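Phage-like element PBSX protein XepA (Bacillus subtilis, PDB 6IA5) is of unknown function, does not seem to take part in host cell lysis, and assembles as a pentamer of all-beta chains. Local coordinates at residues E41-A46 and F133-S138; K71-A76 and L106-W111. All blocks are in the same frame, centred on the assembly; numbering follows the deposited sequence.

Contact 1 of 2, residues E41-A46 and F133-S138; sequences EILTNA and FVLYQS
I42 lays its branched CB over one face of the Y136 ring, 4.0 Å from the ring centroid and 22° off the normal, a CH-pi contact within an antiparallel non-hydrogen-bonded pair. With CG1 opposite the backbone N (chi1 -176°), I42 sends CD1 past the phenol end to V134 CG1, 3.9 Å away, filling the step between ring and valine. L43 points toward the partner strand and straddles the end of Q137, on the opposite face from Y136: L43 CD2 lies 3.8 Å from Q137 OE1, CD1 is equally close to NE2, and CG bears on Q137 CB. T44 pushes its methyl into the hollow between L135 CB and the F133 ring, CG2 reaching F133 CE2 at 3.7 Å. L43 N donates to L135 O (2.7 Å), and L135 N donates to T44 O over a longer 3.2 Å. The T44 hydroxyl accepts from A46 N in an ST turn. E41 and Q137 exchange two backbone bonds, and one water lies between their OE1 atoms; a second water accepts from F133 N and donates to N45 O. The Q137 amide also bonds to Q56 through NE2. L43 and L135 press on F121 and Y54 of the facing sheet, while Y136 and V134 meet G63 and L62 of a second subunit. Backbone bonds thus carry the polar join, and apolar bumps serve both the sandwich interior and the subunit interface.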
# COMPACT_ATOMS: atom_id res chain seq x y z
N GLU E 41 5.99 24.11 -26.65
CA GLU E 41 6.59 24.92 -27.70
C GLU E 41 6.61 24.07 -28.98
O GLU E 41 6.97 22.89 -28.94
CB GLU E 41 8.01 25.28 -27.28
CG GLU E 41 8.80 25.99 -28.39
CD GLU E 41 10.25 26.35 -28.10
OE1 GLU E 41 10.95 25.60 -27.38
OE2 GLU E 41 10.69 27.38 -28.58
N ILE E 42 6.22 24.66 -30.12
CA ILE E 42 6.46 23.98 -31.39
C ILE E 42 7.94 24.18 -31.77
O ILE E 42 8.41 25.30 -31.85
CB ILE E 42 5.46 24.38 -32.50
CG1 ILE E 42 5.70 23.56 -33.77
CG2 ILE E 42 5.46 25.88 -32.77
CD1 ILE E 42 4.60 23.70 -34.83
N LEU E 43 8.68 23.07 -31.92
CA LEU E 43 10.10 23.16 -32.19
C LEU E 43 10.35 23.40 -33.68
O LEU E 43 11.29 24.11 -34.04
CB LEU E 43 10.79 21.85 -31.79
CG LEU E 43 10.81 21.51 -30.30
CD1 LEU E 43 11.82 20.42 -30.06
CD2 LEU E 43 11.14 22.73 -29.44
N THR E 44 9.54 22.76 -34.54
CA THR E 44 9.70 22.86 -35.98
C THR E 44 8.41 22.41 -36.65
O THR E 44 7.69 21.56 -36.11
CB THR E 44 10.89 22.00 -36.47
OG1 THR E 44 11.02 22.17 -37.88
CG2 THR E 44 10.73 20.52 -36.18
N ASN E 45 8.11 22.98 -37.82
CA ASN E 45 7.12 22.40 -38.71
C ASN E 45 7.66 22.26 -40.14
O ASN E 45 6.88 22.15 -41.08
CB ASN E 45 5.80 23.16 -38.68
CG ASN E 45 5.93 24.57 -39.24
OD1 ASN E 45 7.02 25.01 -39.59
ND2 ASN E 45 4.82 25.27 -39.35
N ALA E 46 8.98 22.24 -40.29
CA ALA E 46 9.61 22.15 -41.60
C ALA E 46 9.71 20.69 -42.04
O ALA E 46 10.39 19.89 -41.38
CB ALA E 46 10.97 22.82 -41.56
N PHE E 133 4.72 17.95 -41.06
CA PHE E 133 5.46 17.59 -39.85
C PHE E 133 5.33 18.68 -38.79
O PHE E 133 5.54 19.85 -39.09
CB PHE E 133 6.94 17.41 -40.19
CG PHE E 133 7.89 17.07 -39.06
CD1 PHE E 133 7.55 16.13 -38.09
CD2 PHE E 133 9.15 17.66 -39.00
CE1 PHE E 133 8.45 15.83 -37.07
CE2 PHE E 133 10.04 17.35 -37.98
CZ PHE E 133 9.69 16.43 -37.02
N VAL E 134 4.99 18.30 -37.55
CA VAL E 134 5.08 19.19 -36.39
C VAL E 134 5.71 18.41 -35.23
O VAL E 134 5.45 17.21 -35.07
CB VAL E 134 3.73 19.78 -35.94
CG1 VAL E 134 3.13 20.75 -36.96
CG2 VAL E 134 2.71 18.70 -35.58
N LEU E 135 6.51 19.12 -34.44
CA LEU E 135 7.17 18.55 -33.28
C LEU E 135 7.01 19.51 -32.10
O LEU E 135 7.42 20.66 -32.21
CB LEU E 135 8.64 18.33 -33.63
CG LEU E 135 9.50 17.70 -32.54
CD1 LEU E 135 8.94 16.35 -32.08
CD2 LEU E 135 10.94 17.52 -33.05
N TYR E 136 6.39 19.03 -31.01
CA TYR E 136 6.10 19.84 -29.82
C TYR E 136 6.89 19.34 -28.63
O TYR E 136 7.10 18.13 -28.47
CB TYR E 136 4.60 19.78 -29.47
CG TYR E 136 3.74 20.70 -30.31
CD1 TYR E 136 3.35 20.34 -31.60
CD2 TYR E 136 3.38 21.96 -29.85
CE1 TYR E 136 2.57 21.19 -32.38
CE2 TYR E 136 2.60 22.82 -30.62
CZ TYR E 136 2.22 22.44 -31.89
OH TYR E 136 1.45 23.29 -32.62
N GLN E 137 7.27 20.28 -27.76
CA GLN E 137 8.07 19.97 -26.58
C GLN E 137 7.48 20.65 -25.35
O GLN E 137 7.26 21.86 -25.37
CB GLN E 137 9.50 20.46 -26.81
CG GLN E 137 10.45 20.12 -25.66
CD GLN E 137 11.86 20.52 -26.01
OE1 GLN E 137 12.23 21.70 -25.95
NE2 GLN E 137 12.66 19.53 -26.42
N SER E 138 7.23 19.85 -24.29
CA SER E 138 6.83 20.37 -22.99
C SER E 138 7.96 20.08 -21.99
O SER E 138 8.64 19.06 -22.10
CB SER E 138 5.54 19.75 -22.49
OG SER E 138 4.45 20.11 -23.33
O HOH W 1 11.04 23.90 -25.16
O HOH W 2 4.85 20.39 -41.93

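Contact 2 of 2, residues K71-A76 and L106-W111; sequences KGWAYA and LTATDW. With ACT (acetate ion), chain B.
W73 and A108 face each other in an antiparallel non-hydrogen-bonded pair, the A108 methyl pressed obliquely on the indole with CB 3.5 Å from W73 CD1. Beside them L106 brings CD1 to within 4.0 Å of W73 CB, and its own CB meets the Y75 ring at CD2. The aliphatic part of K71 runs between two indoles. Its CG lies over W73, and its CB stands over the six-membered ring of W111, 3.6 Å from the centroid and 13° off the normal, a CH-pi contact. Extended at every torsion, the lysine continues across that face, with CD 3.6 Å from W111 NE1. Backbone bonds run through the pairing: A74 and T107 exchange two, and T109 N donates to G72 O. Farther out, the return bond from G72 N goes instead to the T109 hydroxyl (3.0 Å), which a chi1 of 73° swings between the backbone N and carbonyl; that hydroxyl also donates to D110 O, so its rotation is fixed. At the edge W111 N donates to OXT of an acetate (3.1 Å), probably from the crystallisation liquor, which N149 of a third subunit also binds. There, too, D110 forms a salt bridge with K151 of that subunit. Strand 133-140 flanks 69-76 across from 107-113; A74, T107 and T109 face strands 80-87 and 94-101 of the other sheet, while W73 and L106 pack on L66 and R61 of a second subunit.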
# COMPACT_ATOMS: atom_id res chain seq x y z
N LYS E 71 8.92 16.23 -22.36
CA LYS E 71 8.03 15.32 -23.06
C LYS E 71 7.83 15.86 -24.47
O LYS E 71 7.79 17.07 -24.66
CB LYS E 71 6.69 15.20 -22.33
CG LYS E 71 5.73 14.19 -22.93
CD LYS E 71 4.50 13.97 -22.06
CE LYS E 71 3.63 12.87 -22.63
NZ LYS E 71 2.43 12.68 -21.81
N GLY E 72 7.67 14.94 -25.44
CA GLY E 72 7.53 15.34 -26.83
C GLY E 72 6.32 14.72 -27.52
O GLY E 72 5.86 13.64 -27.13
N TRP E 73 5.82 15.42 -28.55
CA TRP E 73 4.79 14.91 -29.44
C TRP E 73 5.23 15.18 -30.88
O TRP E 73 5.66 16.28 -31.19
CB TRP E 73 3.47 15.62 -29.21
CG TRP E 73 2.84 15.36 -27.87
CD1 TRP E 73 1.83 14.48 -27.59
CD2 TRP E 73 3.20 15.99 -26.63
NE1 TRP E 73 1.52 14.54 -26.25
CE2 TRP E 73 2.34 15.45 -25.64
CE3 TRP E 73 4.14 16.97 -26.27
CZ2 TRP E 73 2.41 15.85 -24.31
CZ3 TRP E 73 4.19 17.37 -24.95
CH2 TRP E 73 3.34 16.82 -23.99
N ALA E 74 5.09 14.16 -31.73
CA ALA E 74 5.44 14.27 -33.13
C ALA E 74 4.26 13.82 -33.99
O ALA E 74 3.59 12.83 -33.68
CB ALA E 74 6.65 13.42 -33.42
N TYR E 75 4.01 14.58 -35.06
CA TYR E 75 3.03 14.19 -36.05
C TYR E 75 3.65 14.45 -37.43
O TYR E 75 4.10 15.55 -37.70
CB TYR E 75 1.75 15.00 -35.88
CG TYR E 75 0.66 14.58 -36.83
CD1 TYR E 75 0.58 15.10 -38.12
CD2 TYR E 75 -0.26 13.63 -36.45
CE1 TYR E 75 -0.42 14.69 -38.99
CE2 TYR E 75 -1.28 13.21 -37.29
CZ TYR E 75 -1.36 13.74 -38.57
OH TYR E 75 -2.38 13.31 -39.37
N ALA E 76 3.66 13.42 -38.29
CA ALA E 76 4.16 13.53 -39.65
C ALA E 76 3.36 12.61 -40.57
O ALA E 76 2.81 11.59 -40.12
CB ALA E 76 5.64 13.19 -39.70
N LEU E 106 -0.41 10.70 -34.33
CA LEU E 106 0.23 11.48 -33.28
C LEU E 106 0.93 10.53 -32.32
O LEU E 106 0.33 9.56 -31.85
CB LEU E 106 -0.77 12.38 -32.54
CG LEU E 106 -0.16 13.17 -31.37
CD1 LEU E 106 0.83 14.22 -31.88
CD2 LEU E 106 -1.25 13.82 -30.54
N THR E 107 2.19 10.81 -32.04
CA THR E 107 3.02 9.96 -31.20
C THR E 107 3.66 10.79 -30.09
O THR E 107 4.31 11.80 -30.38
CB THR E 107 4.10 9.29 -32.06
OG1 THR E 107 3.43 8.65 -33.15
CG2 THR E 107 4.92 8.27 -31.29
N ALA E 108 3.50 10.34 -28.84
CA ALA E 108 4.02 11.02 -27.67
C ALA E 108 5.13 10.18 -27.04
O ALA E 108 5.04 8.96 -27.04
CB ALA E 108 2.88 11.23 -26.68
N THR E 109 6.16 10.84 -26.49
CA THR E 109 7.08 10.15 -25.59
C THR E 109 6.44 10.06 -24.20
O THR E 109 5.38 10.62 -23.98
CB THR E 109 8.42 10.91 -25.52
OG1 THR E 109 8.22 12.11 -24.75
CG2 THR E 109 8.94 11.29 -26.89
N ASP E 110 7.09 9.38 -23.27
CA ASP E 110 6.79 9.56 -21.86
C ASP E 110 7.43 10.85 -21.36
O ASP E 110 8.26 11.44 -22.05
CB ASP E 110 7.39 8.40 -21.06
CG ASP E 110 6.67 7.09 -21.29
OD1 ASP E 110 5.56 7.11 -21.85
OD2 ASP E 110 7.21 6.06 -20.88
N TRP E 111 7.06 11.28 -20.13
CA TRP E 111 7.88 12.24 -19.43
C TRP E 111 9.24 11.61 -19.18
O TRP E 111 9.31 10.51 -18.63
CB TRP E 111 7.22 12.66 -18.09
CG TRP E 111 6.10 13.63 -18.30
CD1 TRP E 111 4.75 13.37 -18.25
CD2 TRP E 111 6.25 15.02 -18.66
NE1 TRP E 111 4.05 14.52 -18.54
CE2 TRP E 111 4.94 15.55 -18.78
CE3 TRP E 111 7.35 15.85 -18.92
CZ2 TRP E 111 4.72 16.89 -19.13
CZ3 TRP E 111 7.13 17.18 -19.25
CH2 TRP E 111 5.83 17.70 -19.35
C ACT B . 3.74 9.80 -19.13
O ACT B . 2.90 10.07 -18.25
OXT ACT B . 4.92 9.50 -18.82
CH3 ACT B . 3.24 9.86 -20.52

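Contacts 1 and 2 are the two outer pairings of one four-stranded antiparallel sheet, 41-44 beside 133-140 and 69-76 beside 107-113, with centres about 10 Å apart. The inner strands complete it: Y136 N lies 2.9 Å from W73 O, a probable hydrogen bond, and S138 packs against the W73 indole. Contact 2 is mostly buried and combines aromatic packing with a side-chain acceptor among its hydrogen bonds. Contact 1 is only partly buried: its direct hydrogen bonds all run between backbone groups, and waters bridge its ends. Both reach the same second subunit.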